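Lyase/mutase (PDB 4LSB) belongs to the phosphoenolpyruvate phosphomutase family of TIM-barrel enzymes and holds a magnesium ion in this structure. Local coordinates at residues R181-R186 / R209-P214. Sequence-based numbering, arbitrary orientation.
Sequences RLVAYR and RAVGAP
Leu182, Val183 and Arg186 on one side meet Ala210, Val211 and Ala213 on the other, where two successive outer helices of the TIM barrel, 175-187 and 201-211, pack side by side outside strand 192-194, which links them in the chain. Leu182 sets its CB 4.0 Å from Val211 CG2; both side chains also rest on Leu193 of the strand beneath. One residue on, the backbones draw close, with 5.6 Å between the CA atoms of Val183 and Val211. Val183 brings CG2, anti to its carbonyl carbon, to 4.4 Å from Val211 CG2, and Val183 CG2 also lies 4.0 Å from Ala210 O. Arg186, a turn later, reaches across to the end of helix 201-211. Arg186 CG leaves anti to the backbone N (chi1 -178°), and the CG-CD part of the chain runs alongside the Ala213 methyl, Arg186 CG to Ala213 CB 3.9 Å; the chain then bends at chi3 (73°), which turns the guanidinium back toward the last turn of that helix. Gly212, with positive phi, is the first residue beyond the helix, and the chain runs on into strand 215-218. At this helix end Arg186 NH1 donates to Val211 O at 3.0 Å, approaching from above the carbonyl plane with an N-H...O angle of 150°, while Ala210 O lies at the guanidinium edge, 3.5 Å from Arg186 NH1.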
loop_
_atom_site.group_PDB
_atom_site.type_symbol
_atom_site.label_atom_id
_atom_site.label_comp_id
_atom_site.label_asym_id
_atom_site.label_seq_id
_atom_site.Cartn_x
_atom_site.Cartn_y
_atom_site.Cartn_z
ATOM N N ARG B 181 -26.505 12.493 21.032
ATOM C CA ARG B 181 -26.568 12.062 19.609
ATOM C C ARG B 181 -26.474 10.536 19.486
ATOM O O ARG B 181 -27.273 9.874 18.776
ATOM C CB ARG B 181 -25.443 12.730 18.839
ATOM C CG ARG B 181 -25.722 14.213 18.540
ATOM C CD ARG B 181 -24.550 14.868 17.814
ATOM N NE ARG B 181 -24.922 16.234 17.427
ATOM C CZ ARG B 181 -25.629 16.569 16.350
ATOM N NH1 ARG B 181 -26.034 15.654 15.478
ATOM N NH2 ARG B 181 -25.914 17.844 16.126
ATOM N N LEU B 182 -25.506 9.952 20.187
ATOM C CA LEU B 182 -25.284 8.510 20.071
ATOM C C LEU B 182 -26.474 7.767 20.569
ATOM O O LEU B 182 -26.864 6.769 19.999
ATOM C CB LEU B 182 -24.044 8.003 20.807
ATOM C CG LEU B 182 -22.709 8.489 20.282
ATOM C CD1 LEU B 182 -21.591 7.898 21.136
ATOM C CD2 LEU B 182 -22.502 8.096 18.836
ATOM N N VAL B 183 -27.041 8.240 21.669
ATOM C CA VAL B 183 -28.261 7.632 22.196
ATOM C C VAL B 183 -29.439 7.769 21.180
ATOM O O VAL B 183 -30.243 6.865 20.995
ATOM C CB VAL B 183 -28.639 8.312 23.535
ATOM C CG1 VAL B 183 -30.062 7.949 23.937
ATOM C CG2 VAL B 183 -27.648 7.917 24.608
ATOM N N ALA B 184 -29.490 8.894 20.505
ATOM C CA ALA B 184 -30.564 9.124 19.540
ATOM C C ALA B 184 -30.389 8.220 18.300
ATOM O O ALA B 184 -31.373 7.726 17.736
ATOM C CB ALA B 184 -30.609 10.569 19.135
ATOM N N TYR B 185 -29.146 8.042 17.894
ATOM C CA TYR B 185 -28.806 7.134 16.809
ATOM C C TYR B 185 -29.119 5.669 17.192
ATOM O O TYR B 185 -29.646 4.929 16.378
ATOM C CB TYR B 185 -27.329 7.307 16.406
ATOM C CG TYR B 185 -26.874 8.721 16.031
ATOM C CD1 TYR B 185 -27.804 9.735 15.704
ATOM C CD2 TYR B 185 -25.522 9.054 15.981
ATOM C CE1 TYR B 185 -27.391 11.029 15.354
ATOM C CE2 TYR B 185 -25.109 10.321 15.613
ATOM C CZ TYR B 185 -26.057 11.318 15.292
ATOM O OH TYR B 185 -25.658 12.598 14.978
ATOM N N ARG B 186 -28.818 5.276 18.425
ATOM C CA ARG B 186 -29.154 3.954 18.943
ATOM C C ARG B 186 -30.683 3.796 18.894
ATOM O O ARG B 186 -31.204 2.772 18.454
ATOM C CB ARG B 186 -28.650 3.799 20.383
ATOM C CG ARG B 186 -28.913 2.446 21.000
ATOM C CD ARG B 186 -28.996 2.554 22.496
ATOM N NE ARG B 186 -30.240 3.193 22.950
ATOM C CZ ARG B 186 -30.361 3.863 24.091
ATOM N NH1 ARG B 186 -29.325 4.011 24.890
ATOM N NH2 ARG B 186 -31.534 4.385 24.449
ATOM N N ARG B 209 -21.727 3.382 29.359
ATOM C CA ARG B 209 -22.840 3.237 30.312
ATOM C C ARG B 209 -24.163 3.828 29.791
ATOM O O ARG B 209 -25.237 3.196 29.894
ATOM C CB ARG B 209 -22.490 3.873 31.677
ATOM C CG ARG B 209 -23.286 3.289 32.854
ATOM C CD ARG B 209 -22.888 3.970 34.190
ATOM N NE ARG B 209 -23.295 5.356 34.063
ATOM C CZ ARG B 209 -24.520 5.812 34.315
ATOM N NH1 ARG B 209 -25.465 5.016 34.834
ATOM N NH2 ARG B 209 -24.791 7.085 34.100
ATOM N N ALA B 210 -24.096 5.042 29.279
ATOM C CA ALA B 210 -25.284 5.713 28.735
ATOM C C ALA B 210 -25.834 5.054 27.464
ATOM O O ALA B 210 -27.020 5.042 27.254
ATOM C CB ALA B 210 -24.985 7.169 28.412
ATOM N N VAL B 211 -24.965 4.578 26.594
ATOM C CA VAL B 211 -25.396 4.009 25.322
ATOM C C VAL B 211 -25.915 2.570 25.499
ATOM O O VAL B 211 -26.939 2.220 24.929
ATOM C CB VAL B 211 -24.258 4.101 24.310
ATOM C CG1 VAL B 211 -24.515 3.219 23.106
ATOM C CG2 VAL B 211 -24.078 5.503 23.868
ATOM N N GLY B 212 -25.219 1.761 26.306
ATOM C CA GLY B 212 -25.609 0.379 26.563
ATOM C C GLY B 212 -25.298 -0.582 25.394
ATOM O O GLY B 212 -24.641 -1.591 25.566
ATOM N N ALA B 213 -25.793 -0.256 24.213
ATOM C CA ALA B 213 -25.493 -0.996 22.977
ATOM C C ALA B 213 -23.977 -0.924 22.697
ATOM O O ALA B 213 -23.280 -0.116 23.301
ATOM C CB ALA B 213 -26.280 -0.364 21.843
ATOM N N PRO B 214 -23.467 -1.761 21.796
ATOM C CA PRO B 214 -22.028 -1.782 21.553
ATOM C C PRO B 214 -21.445 -0.428 21.168
ATOM O O PRO B 214 -21.983 0.266 20.304
ATOM C CB PRO B 214 -21.893 -2.744 20.399
ATOM C CG PRO B 214 -23.017 -3.739 20.634
ATOM C CD PRO B 214 -24.146 -2.836 21.035
#